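Local coordinates for Glyco_hydro_cc domain-containing protein (Cryptococcus neoformans, PDB 6UBC) that binds oligosaccharides, probably derived from beta-1,3-glucan, through a glycoside hydrolase family 128 (subgroup VII) domain, at residues A[196-201]-A[405-410]; A[273-278]-A[322-327]; A[421-424]-A[428-431]. All blocks are in the same frame, centred on the assembly; numbering follows the deposited sequence.

Interaction 1. Residues A[196-201]-A[405-410]; sequences SYTPNG and RVQAYA
Gln407 and Thr198 carry this contact, crossing at about a right angle, with Tyr197 beside them. CB of Gln407 rests against Tyr197 O at 3.5 Å and lies as close to Thr198 OG1. CG is anti to its own carbonyl carbon (chi1 -52°), and the bend at chi2 turns the amide so that OE1 faces Tyr197 CB. CD comes within 3.9 Å of Thr198 OG1. At the tip, OE1 touches CB of Tyr197 at 3.4 Å, while NE2 makes a weak hydrogen bond to Asp404 O. The firm polar link is made by the backbone of the same residue: Thr198 OG1 donates to Gln407 O at 2.8 Å, in the carbonyl plane and on a lone pair. The same oxygen also receives a CA-H...O contact from Thr198. The loop is braced from within, since Thr198 N donates to Ser196 OG in an ST turn. Further along, Pro199 CD packs on the methyl CB of Ala408 at 4.3 Å. The loop 196-201 precedes strand 204-207, which runs parallel to strand 406-411 in the barrel sheet. On the other flank, Trp367 of strand 366-375 touches Pro199, Gln407 and Ala408 and bonds through NE1 to Tyr197 O. Trp221 of strand 221-223, the neighbour of 204-207, meets Pro199 and Ala408.

Interaction 2. Residues A[273-278]-A[322-327]; sequences EEPDCS and TKWLSA
Asp276 and Trp324 bring the two backbones nearest, with their CA atoms 6.3 Å apart. On one side the chain makes a type I turn from Glu274 to Cys277, closed by Cys277 N donating to Glu274 O, and this puts Pro275 and Asp276 at the corner. On the other, Lys323 takes a positive phi of 58° between helices 319-322 and 324-331. It ends the first and is N-cap of the second, and Trp324 follows as the opening residue of that helix. With CG anti to the backbone N (chi1 -164°), the indole of Trp324 reaches across to the turn. Pro275 lies over one of its faces: CG sits 3.6 Å from the centroid of the six-membered ring, 21° off the normal, a CH-pi contact. CB of Pro275 adds a touch on Trp324 CZ2 at 3.5 Å. The five-membered end meets the next residue, as Asp276 CB approaches Trp324 CG at 3.8 Å. On the CB side of Trp324 a water joins the segments, donating to Asp276 OD2 at 2.9 Å and lying 2.6 Å from Thr322 OG1. That carboxylate is gripped further by His315 ND1 at OD2 and by Cys314 N at OD1, close to the disulfide of Cys277 with Cys314. Trp324 NE1 bonds to Ile285 O, and the indole also packs on Val287 and Ala290 of helix 287-298. The contact thus ties the loop after strand 268-270 to helix 324-331, with helix 287-298 alongside and Leu325 reaching helix 348-362.

Interaction 3. Residues A[421-424]-A[428-431]; sequences WDMI and ALTE
Two hydrogen bonds join Thr430 to the backbone of Asp422 and Met423. Its hydroxyl donates from OG1 to Asp422 O at 2.7 Å, in the carbonyl plane and on a lone pair. Its amide gives the second, Thr430 N to Met423 O at 3.1 Å: nearly straight at 175°, but reaching the oxygen from above the carbonyl plane. Chi1 of 68° sets OG1 between the backbone N and the carbonyl carbon, where it can point back at Asp422 and also accept from Gly433 N. Two bonds therefore grip this one oxygen, and the second makes Thr430 the N-cap of helix 431-441. The short strands 424-425 and 428-429 form a beta hairpin, with Ile424 opposite Leu429 as an antiparallel non-hydrogen-bonded pair, and the chain passes directly from it into that capped helix. A weaker polar contact backs the pair: Ile424 CA approaches Ala428 O at 3.3 Å in a CA-H...O geometry. The apolar contacts centre on one methyl of Leu429. Its CD1 meets the terminal CD1 of Ile424 at 3.8 Å, both side chains rising from the same face of the hairpin. The same Leu429 methyl touches CG of Met423 at 3.9 Å, the two side chains lying alongside and pointing the same way. Met423 also packs on Tyr436 and Leu429 on Leu437, both of helix 431-441.

All three interactions lie within one glycosyl hydrolase catalytic core, whose strands and helices are consistent with the beta/alpha barrel of this family. Interaction 1 joins segments some 200 residues apart, bringing the entry loop back to where the last barrel strand, 406-411, pairs with the first, 204-207. Interaction 2 is nested in the chain between the two segments of interaction 1, among the helices and loops on the opposite side of the chain's centre; the centres of 1 and 2 lie 23 Å apart. Interaction 3 follows both in sequence, a local hairpin beyond strand 406-411 leading into the last helix. Its centre is 23 Å from interaction 1 and 30 Å from interaction 2, and none touches another.

Interaction 1. Residues A[196-201]-A[405-410]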
ATOM      1  N   SER A 196      15.777   1.887  -4.228  1.00 32.52           N
ATOM      2  CA  SER A 196      15.455   3.263  -3.852  1.00 32.17           C
ATOM      3  C   SER A 196      14.063   3.295  -3.174  1.00 32.74           C
ATOM      4  O   SER A 196      13.167   2.401  -3.428  1.00 29.74           O
ATOM      5  CB  SER A 196      15.557   4.109  -5.047  1.00 37.43           C
ATOM      6  OG  SER A 196      14.896   5.379  -4.868  1.00 44.16           O
ATOM      7  N   TYR A 197      13.834   4.343  -2.409  1.00 30.04           N
ATOM      8  CA  TYR A 197      12.553   4.551  -1.687  1.00 27.89           C
ATOM      9  C   TYR A 197      11.453   4.817  -2.723  1.00 28.37           C
ATOM     10  O   TYR A 197      10.298   4.516  -2.420  1.00 27.38           O
ATOM     11  CB  TYR A 197      12.699   5.651  -0.652  1.00 29.20           C
ATOM     12  CG  TYR A 197      13.307   5.173   0.648  1.00 30.08           C
ATOM     13  CD1 TYR A 197      13.927   3.937   0.763  1.00 30.95           C
ATOM     14  CD2 TYR A 197      13.202   5.944   1.779  1.00 30.73           C
ATOM     15  CE1 TYR A 197      14.469   3.510   1.976  1.00 33.26           C
ATOM     16  CE2 TYR A 197      13.809   5.563   2.969  1.00 30.58           C
ATOM     17  CZ  TYR A 197      14.409   4.334   3.077  1.00 32.22           C
ATOM     18  OH  TYR A 197      14.957   3.936   4.272  1.00 34.44           O
ATOM     19  N   THR A 198      11.780   5.422  -3.865  1.00 27.74           N
ATOM     20  CA  THR A 198      10.896   5.464  -5.047  1.00 26.90           C
ATOM     21  C   THR A 198      11.371   4.416  -6.044  1.00 27.63           C
ATOM     22  O   THR A 198      12.386   4.639  -6.713  1.00 27.89           O
ATOM     23  CB  THR A 198      10.885   6.858  -5.648  1.00 28.18           C
ATOM     24  OG1 THR A 198      10.381   7.774  -4.687  1.00 28.07           O
ATOM     25  CG2 THR A 198      10.007   6.948  -6.883  1.00 27.11           C
ATOM     26  N   PRO A 199      10.729   3.230  -6.144  1.00 27.18           N
ATOM     27  CA  PRO A 199      11.263   2.154  -6.987  1.00 27.17           C
ATOM     28  C   PRO A 199      11.453   2.594  -8.441  1.00 25.79           C
ATOM     29  O   PRO A 199      10.498   3.130  -9.057  1.00 26.38           O
ATOM     30  CB  PRO A 199      10.213   1.067  -6.862  1.00 27.57           C
ATOM     31  CG  PRO A 199       9.654   1.308  -5.436  1.00 27.39           C
ATOM     32  CD  PRO A 199       9.532   2.821  -5.366  1.00 26.56           C
ATOM     33  N   ASN A 200      12.675   2.435  -8.934  1.00 26.43           N
ATOM     34  CA  ASN A 200      12.973   2.690 -10.366  1.00 28.66           C
ATOM     35  C   ASN A 200      12.711   4.166 -10.697  1.00 28.84           C
ATOM     36  O   ASN A 200      12.576   4.521 -11.890  1.00 29.82           O
ATOM     37  CB  ASN A 200      12.156   1.757 -11.228  1.00 28.01           C
ATOM     38  CG  ASN A 200      12.510   0.327 -10.913  1.00 33.01           C
ATOM     39  OD1 ASN A 200      13.651  -0.053 -11.107  1.00 30.34           O
ATOM     40  ND2 ASN A 200      11.575  -0.475 -10.417  1.00 30.25           N
ATOM     41  N   GLY A 201      12.630   5.014  -9.694  1.00 28.53           N
ATOM     42  CA  GLY A 201      12.362   6.455  -9.876  1.00 29.06           C
ATOM     43  C   GLY A 201      10.981   6.754 -10.418  1.00 28.36           C
ATOM     44  O   GLY A 201      10.768   7.842 -10.973  1.00 29.28           O
ATOM     45  N   ARG A 405       6.965  14.145   0.631  1.00 27.05           N
ATOM     46  CA  ARG A 405       6.813  13.132   1.705  1.00 26.94           C
ATOM     47  C   ARG A 405       6.366  11.776   1.121  1.00 26.57           C
ATOM     48  O   ARG A 405       6.545  10.754   1.819  1.00 26.29           O
ATOM     49  CB  ARG A 405       5.802  13.594   2.750  1.00 27.42           C
ATOM     50  CG  ARG A 405       6.232  14.810   3.575  1.00 29.00           C
ATOM     51  CD  ARG A 405       5.119  15.568   4.288  1.00 30.56           C
ATOM     52  NE  ARG A 405       4.021  15.979   3.410  1.00 29.53           N
ATOM     53  CZ  ARG A 405       2.856  16.453   3.827  1.00 30.65           C
ATOM     54  NH1 ARG A 405       2.644  16.653   5.118  1.00 31.74           N
ATOM     55  NH2 ARG A 405       1.900  16.753   2.967  1.00 32.07           N
ATOM     56  N   VAL A 406       5.721  11.767  -0.042  1.00 25.87           N
ATOM     57  CA  VAL A 406       5.147  10.501  -0.611  1.00 25.44           C
ATOM     58  C   VAL A 406       6.165   9.948  -1.600  1.00 26.18           C
ATOM     59  O   VAL A 406       6.401  10.585  -2.656  1.00 27.35           O
ATOM     60  CB  VAL A 406       3.784  10.774  -1.244  1.00 25.84           C
ATOM     61  CG1 VAL A 406       3.288   9.532  -2.001  1.00 26.08           C
ATOM     62  CG2 VAL A 406       2.781  11.218  -0.174  1.00 27.30           C
ATOM     63  N   GLN A 407       6.756   8.807  -1.305  1.00 26.23           N
ATOM     64  CA  GLN A 407       7.789   8.235  -2.226  1.00 27.66           C
ATOM     65  C   GLN A 407       7.192   7.197  -3.176  1.00 26.92           C
ATOM     66  O   GLN A 407       7.867   6.814  -4.111  1.00 26.62           O
ATOM     67  CB  GLN A 407       8.932   7.554  -1.480  1.00 29.70           C
ATOM     68  CG  GLN A 407       9.531   8.423  -0.429  1.00 40.13           C
ATOM     69  CD  GLN A 407      10.535   9.247  -1.120  1.00 46.00           C
ATOM     70  OE1 GLN A 407      11.576   8.714  -1.536  1.00 51.50           O
ATOM     71  NE2 GLN A 407      10.175  10.520  -1.241  1.00 54.81           N
ATOM     72  N   ALA A 408       5.956   6.745  -2.949  1.00 26.01           N
ATOM     73  CA  ALA A 408       5.291   5.782  -3.850  1.00 23.36           C
ATOM     74  C   ALA A 408       3.786   5.795  -3.540  1.00 24.76           C
ATOM     75  O   ALA A 408       3.426   6.058  -2.364  1.00 22.60           O
ATOM     76  CB  ALA A 408       5.912   4.390  -3.673  1.00 23.85           C
ATOM     77  N   TYR A 409       2.967   5.428  -4.527  1.00 24.13           N
ATOM     78  CA  TYR A 409       1.512   5.264  -4.331  1.00 23.02           C
ATOM     79  C   TYR A 409       1.004   4.230  -5.328  1.00 24.00           C
ATOM     80  O   TYR A 409       1.589   3.983  -6.432  1.00 23.26           O
ATOM     81  CB  TYR A 409       0.825   6.616  -4.500  1.00 22.69           C
ATOM     82  CG  TYR A 409       1.077   7.227  -5.857  1.00 23.44           C
ATOM     83  CD1 TYR A 409       0.272   6.922  -6.955  1.00 22.82           C
ATOM     84  CD2 TYR A 409       2.100   8.140  -6.075  1.00 24.55           C
ATOM     85  CE1 TYR A 409       0.490   7.460  -8.209  1.00 23.19           C
ATOM     86  CE2 TYR A 409       2.320   8.703  -7.328  1.00 24.26           C
ATOM     87  CZ  TYR A 409       1.512   8.357  -8.411  1.00 24.60           C
ATOM     88  OH  TYR A 409       1.676   8.907  -9.652  1.00 26.16           O
ATOM     89  N   ALA A 410      -0.103   3.608  -4.924  1.00 22.12           N
ATOM     90  CA  ALA A 410      -0.789   2.573  -5.727  1.00 22.31           C
ATOM     91  C   ALA A 410      -2.297   2.718  -5.625  1.00 21.93           C
ATOM     92  O   ALA A 410      -2.890   2.678  -4.506  1.00 21.55           O
ATOM     93  CB  ALA A 410      -0.345   1.199  -5.273  1.00 23.90           C
TER

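Interaction 2. Residues A[273-278]-A[322-327]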
ATOM      1  N   GLU A 273      -1.794  -6.078   6.278  1.00 21.21           N
ATOM      2  CA  GLU A 273      -2.956  -5.382   5.725  1.00 20.90           C
ATOM      3  C   GLU A 273      -3.950  -5.023   6.823  1.00 22.32           C
ATOM      4  O   GLU A 273      -4.637  -5.929   7.290  1.00 23.13           O
ATOM      5  CB  GLU A 273      -3.675  -6.303   4.731  1.00 22.65           C
ATOM      6  CG  GLU A 273      -4.849  -5.639   4.058  1.00 22.42           C
ATOM      7  CD  GLU A 273      -4.517  -4.759   2.878  1.00 23.72           C
ATOM      8  OE1 GLU A 273      -3.321  -4.730   2.447  1.00 23.04           O
ATOM      9  OE2 GLU A 273      -5.514  -4.111   2.393  1.00 25.58           O
ATOM     10  N   GLU A 274      -4.081  -3.753   7.214  1.00 22.16           N
ATOM     11  CA  GLU A 274      -5.181  -3.314   8.093  1.00 21.78           C
ATOM     12  C   GLU A 274      -5.346  -4.258   9.281  1.00 22.75           C
ATOM     13  O   GLU A 274      -6.450  -4.758   9.595  1.00 24.86           O
ATOM     14  CB  GLU A 274      -6.379  -3.232   7.160  1.00 25.10           C
ATOM     15  CG  GLU A 274      -6.256  -2.087   6.181  1.00 25.45           C
ATOM     16  CD  GLU A 274      -7.410  -1.914   5.203  1.00 26.77           C
ATOM     17  OE1 GLU A 274      -8.419  -2.694   5.386  1.00 30.09           O
ATOM     18  OE2 GLU A 274      -7.339  -0.971   4.313  1.00 26.11           O
ATOM     19  N   PRO A 275      -4.289  -4.498  10.094  1.00 22.80           N
ATOM     20  CA  PRO A 275      -4.446  -5.298  11.289  1.00 24.13           C
ATOM     21  C   PRO A 275      -5.412  -4.658  12.299  1.00 23.92           C
ATOM     22  O   PRO A 275      -5.895  -5.388  13.230  1.00 25.76           O
ATOM     23  CB  PRO A 275      -3.003  -5.460  11.821  1.00 23.37           C
ATOM     24  CG  PRO A 275      -2.312  -4.196  11.297  1.00 23.36           C
ATOM     25  CD  PRO A 275      -2.926  -3.998   9.917  1.00 24.06           C
ATOM     26  N   ASP A 276      -5.653  -3.356  12.176  1.00 24.99           N
ATOM     27  CA  ASP A 276      -6.523  -2.579  13.090  1.00 25.70           C
ATOM     28  C   ASP A 276      -7.998  -2.778  12.735  1.00 28.85           C
ATOM     29  O   ASP A 276      -8.849  -2.237  13.480  1.00 31.26           O
ATOM     30  CB  ASP A 276      -6.129  -1.100  13.099  1.00 26.05           C
ATOM     31  CG  ASP A 276      -6.147  -0.425  11.763  1.00 25.54           C
ATOM     32  OD1 ASP A 276      -5.826  -1.117  10.737  1.00 24.47           O
ATOM     33  OD2 ASP A 276      -6.478   0.792  11.736  1.00 25.34           O
ATOM     34  N   CYS A 277      -8.319  -3.497  11.681  1.00 31.22           N
ATOM     35  CA  CYS A 277      -9.723  -3.781  11.279  1.00 34.18           C
ATOM     36  C   CYS A 277      -9.998  -5.278  11.341  1.00 36.97           C
ATOM     37  O   CYS A 277      -9.098  -6.082  11.031  1.00 31.36           O
ATOM     38  CB  CYS A 277     -10.027  -3.279   9.878  1.00 37.19           C
ATOM     39  SG  CYS A 277     -10.703  -1.590   9.909  1.00 49.09           S
ATOM     40  N   SER A 278     -11.268  -5.634  11.543  1.00 42.34           N
ATOM     41  CA  SER A 278     -11.733  -7.045  11.635  1.00 45.59           C
ATOM     42  C   SER A 278     -12.666  -7.425  10.465  1.00 52.93           C
ATOM     43  O   SER A 278     -13.107  -8.575  10.389  1.00 59.38           O
ATOM     44  CB  SER A 278     -12.397  -7.235  12.953  1.00 45.50           C
ATOM     45  OG  SER A 278     -13.462  -6.323  13.082  1.00 45.50           O
ATOM     46  N   THR A 322      -7.304   5.523  17.824  1.00 29.28           N
ATOM     47  CA  THR A 322      -7.311   4.030  18.002  1.00 29.10           C
ATOM     48  C   THR A 322      -5.957   3.557  18.551  1.00 29.20           C
ATOM     49  O   THR A 322      -5.953   2.572  19.288  1.00 27.45           O
ATOM     50  CB  THR A 322      -7.565   3.274  16.702  1.00 32.30           C
ATOM     51  OG1 THR A 322      -6.569   3.769  15.825  1.00 36.33           O
ATOM     52  CG2 THR A 322      -8.933   3.530  16.163  1.00 31.77           C
ATOM     53  N   LYS A 323      -4.854   4.234  18.198  1.00 27.53           N
ATOM     54  CA  LYS A 323      -3.500   3.962  18.765  1.00 28.68           C
ATOM     55  C   LYS A 323      -3.060   2.509  18.526  1.00 27.58           C
ATOM     56  O   LYS A 323      -2.309   1.970  19.356  1.00 26.36           O
ATOM     57  CB  LYS A 323      -3.527   4.321  20.257  1.00 32.21           C
ATOM     58  CG  LYS A 323      -3.840   5.792  20.526  1.00 33.06           C
ATOM     59  CD  LYS A 323      -3.635   6.082  21.971  1.00 37.75           C
ATOM     60  CE  LYS A 323      -3.821   7.543  22.309  1.00 42.02           C
ATOM     61  NZ  LYS A 323      -4.176   7.679  23.742  1.00 45.39           N
ATOM     62  N   TRP A 324      -3.327   1.950  17.352  1.00 26.88           N
ATOM     63  CA  TRP A 324      -2.776   0.625  16.984  1.00 24.57           C
ATOM     64  C   TRP A 324      -1.307   0.785  16.579  1.00 23.98           C
ATOM     65  O   TRP A 324      -0.415   0.131  17.185  1.00 24.62           O
ATOM     66  CB  TRP A 324      -3.595  -0.014  15.862  1.00 24.11           C
ATOM     67  CG  TRP A 324      -3.348  -1.483  15.683  1.00 24.87           C
ATOM     68  CD1 TRP A 324      -4.125  -2.528  16.127  1.00 26.02           C
ATOM     69  CD2 TRP A 324      -2.234  -2.072  15.003  1.00 24.23           C
ATOM     70  NE1 TRP A 324      -3.534  -3.726  15.777  1.00 25.63           N
ATOM     71  CE2 TRP A 324      -2.356  -3.480  15.129  1.00 24.83           C
ATOM     72  CE3 TRP A 324      -1.095  -1.556  14.398  1.00 24.82           C
ATOM     73  CZ2 TRP A 324      -1.367  -4.344  14.677  1.00 23.92           C
ATOM     74  CZ3 TRP A 324      -0.127  -2.421  13.941  1.00 24.23           C
ATOM     75  CH2 TRP A 324      -0.313  -3.797  14.013  1.00 23.80           C
ATOM     76  N   LEU A 325      -1.063   1.608  15.558  1.00 23.89           N
ATOM     77  CA  LEU A 325       0.292   1.773  15.036  1.00 22.94           C
ATOM     78  C   LEU A 325       1.189   2.344  16.126  1.00 23.59           C
ATOM     79  O   LEU A 325       2.393   2.019  16.179  1.00 24.48           O
ATOM     80  CB  LEU A 325       0.312   2.671  13.822  1.00 23.91           C
ATOM     81  CG  LEU A 325       1.587   2.586  12.993  1.00 23.32           C
ATOM     82  CD1 LEU A 325       1.866   1.171  12.460  1.00 26.31           C
ATOM     83  CD2 LEU A 325       1.545   3.565  11.842  1.00 24.44           C
ATOM     84  N   SER A 326       0.677   3.286  16.902  1.00 24.36           N
ATOM     85  CA  SER A 326       1.531   3.957  17.919  1.00 25.46           C
ATOM     86  C   SER A 326       1.957   2.928  18.959  1.00 25.91           C
ATOM     87  O   SER A 326       3.144   2.954  19.380  1.00 25.63           O
ATOM     88  CB  SER A 326       0.885   5.154  18.537  1.00 26.92           C
ATOM     89  OG  SER A 326      -0.331   4.844  19.214  1.00 28.63           O
ATOM     90  N   ALA A 327       1.045   2.078  19.391  1.00 24.11           N
ATOM     91  CA  ALA A 327       1.435   1.017  20.356  1.00 25.93           C
ATOM     92  C   ALA A 327       2.367   0.015  19.685  1.00 24.35           C
ATOM     93  O   ALA A 327       3.320  -0.431  20.322  1.00 24.27           O
ATOM     94  CB  ALA A 327       0.250   0.323  20.957  1.00 27.20           C
TER
HETATM   95  O   HOH W   1      -5.559   2.697  13.663  1.00 25.78           O

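Interaction 3. Residues A[421-424]-A[428-431]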
ATOM      1  N   TRP A 421     -15.144   2.230  -9.464  1.00 23.57           N
ATOM      2  CA  TRP A 421     -13.724   2.267  -9.057  1.00 25.04           C
ATOM      3  C   TRP A 421     -12.943   1.091  -9.692  1.00 27.03           C
ATOM      4  O   TRP A 421     -11.701   1.215  -9.901  1.00 26.66           O
ATOM      5  CB  TRP A 421     -13.646   2.282  -7.517  1.00 23.76           C
ATOM      6  CG  TRP A 421     -12.227   2.515  -7.053  1.00 22.53           C
ATOM      7  CD1 TRP A 421     -11.292   1.581  -6.795  1.00 21.88           C
ATOM      8  CD2 TRP A 421     -11.519   3.760  -7.133  1.00 21.84           C
ATOM      9  NE1 TRP A 421     -10.084   2.162  -6.518  1.00 23.27           N
ATOM     10  CE2 TRP A 421     -10.194   3.510  -6.738  1.00 21.38           C
ATOM     11  CE3 TRP A 421     -11.896   5.085  -7.401  1.00 22.55           C
ATOM     12  CZ2 TRP A 421      -9.204   4.492  -6.713  1.00 23.13           C
ATOM     13  CZ3 TRP A 421     -10.926   6.077  -7.344  1.00 22.98           C
ATOM     14  CH2 TRP A 421      -9.591   5.791  -6.990  1.00 22.07           C
ATOM     15  N   ASP A 422     -13.592  -0.018 -10.069  1.00 24.22           N
ATOM     16  CA  ASP A 422     -12.851  -1.169 -10.645  1.00 23.62           C
ATOM     17  C   ASP A 422     -11.913  -0.667 -11.759  1.00 24.57           C
ATOM     18  O   ASP A 422     -12.370   0.112 -12.617  1.00 23.53           O
ATOM     19  CB  ASP A 422     -13.785  -2.249 -11.212  1.00 26.96           C
ATOM     20  CG  ASP A 422     -14.543  -3.134 -10.233  1.00 30.90           C
ATOM     21  OD1 ASP A 422     -14.173  -3.166  -9.085  1.00 37.47           O
ATOM     22  OD2 ASP A 422     -15.547  -3.726 -10.673  1.00 35.40           O
ATOM     23  N   MET A 423     -10.638  -1.064 -11.705  1.00 24.21           N
ATOM     24  CA  MET A 423      -9.662  -0.725 -12.767  1.00 24.68           C
ATOM     25  C   MET A 423      -9.859  -1.667 -13.960  1.00 26.41           C
ATOM     26  O   MET A 423      -9.595  -1.229 -15.080  1.00 23.16           O
ATOM     27  CB  MET A 423      -8.241  -0.847 -12.206  1.00 24.90           C
ATOM     28  CG  MET A 423      -7.125  -0.662 -13.262  1.00 27.25           C
ATOM     29  SD  MET A 423      -5.571  -0.427 -12.296  1.00 29.42           S
ATOM     30  CE  MET A 423      -5.637   1.341 -12.052  1.00 27.07           C
ATOM     31  N   ILE A 424     -10.189  -2.936 -13.689  1.00 25.87           N
ATOM     32  CA  ILE A 424     -10.350  -4.020 -14.703  1.00 29.25           C
ATOM     33  C   ILE A 424     -11.771  -4.571 -14.611  1.00 28.45           C
ATOM     34  O   ILE A 424     -12.290  -4.791 -13.481  1.00 28.26           O
ATOM     35  CB  ILE A 424      -9.283  -5.123 -14.541  1.00 30.27           C
ATOM     36  CG1 ILE A 424      -7.838  -4.605 -14.486  1.00 33.68           C
ATOM     37  CG2 ILE A 424      -9.471  -6.169 -15.643  1.00 32.79           C
ATOM     38  CD1 ILE A 424      -7.334  -3.980 -15.782  1.00 34.26           C
ATOM     39  N   ALA A 428     -10.969  -6.001 -19.422  1.00 28.75           N
ATOM     40  CA  ALA A 428     -10.764  -4.683 -20.104  1.00 27.30           C
ATOM     41  C   ALA A 428     -10.388  -3.607 -19.086  1.00 25.39           C
ATOM     42  O   ALA A 428     -10.858  -3.647 -17.948  1.00 25.60           O
ATOM     43  CB  ALA A 428     -11.999  -4.235 -20.875  1.00 26.14           C
ATOM     44  N   LEU A 429      -9.597  -2.639 -19.514  1.00 24.19           N
ATOM     45  CA  LEU A 429      -9.253  -1.434 -18.743  1.00 24.19           C
ATOM     46  C   LEU A 429     -10.406  -0.452 -18.789  1.00 23.73           C
ATOM     47  O   LEU A 429     -10.864  -0.027 -19.872  1.00 23.80           O
ATOM     48  CB  LEU A 429      -7.948  -0.818 -19.262  1.00 23.47           C
ATOM     49  CG  LEU A 429      -7.317   0.192 -18.327  1.00 24.22           C
ATOM     50  CD1 LEU A 429      -6.755  -0.483 -17.092  1.00 22.60           C
ATOM     51  CD2 LEU A 429      -6.225   0.960 -19.038  1.00 25.27           C
ATOM     52  N   THR A 430     -10.976  -0.207 -17.610  1.00 23.13           N
ATOM     53  CA  THR A 430     -12.186   0.585 -17.432  1.00 23.22           C
ATOM     54  C   THR A 430     -11.865   2.054 -17.609  1.00 22.79           C
ATOM     55  O   THR A 430     -10.672   2.441 -17.634  1.00 23.76           O
ATOM     56  CB  THR A 430     -12.803   0.372 -16.048  1.00 24.33           C
ATOM     57  OG1 THR A 430     -11.887   0.942 -15.106  1.00 23.54           O
ATOM     58  CG2 THR A 430     -13.070  -1.101 -15.782  1.00 25.83           C
ATOM     59  N   GLU A 431     -12.881   2.896 -17.629  1.00 23.27           N
ATOM     60  CA  GLU A 431     -12.653   4.357 -17.666  1.00 24.02           C
ATOM     61  C   GLU A 431     -11.763   4.748 -16.453  1.00 23.12           C
ATOM     62  O   GLU A 431     -10.829   5.611 -16.573  1.00 24.32           O
ATOM     63  CB  GLU A 431     -13.999   5.073 -17.630  1.00 25.80           C
ATOM     64  CG  GLU A 431     -13.816   6.583 -17.590  1.00 26.07           C
ATOM     65  CD  GLU A 431     -15.065   7.373 -17.878  1.00 29.03           C
ATOM     66  OE1 GLU A 431     -16.114   6.781 -18.193  1.00 28.43           O
ATOM     67  OE2 GLU A 431     -15.008   8.591 -17.773  1.00 28.92           O
TER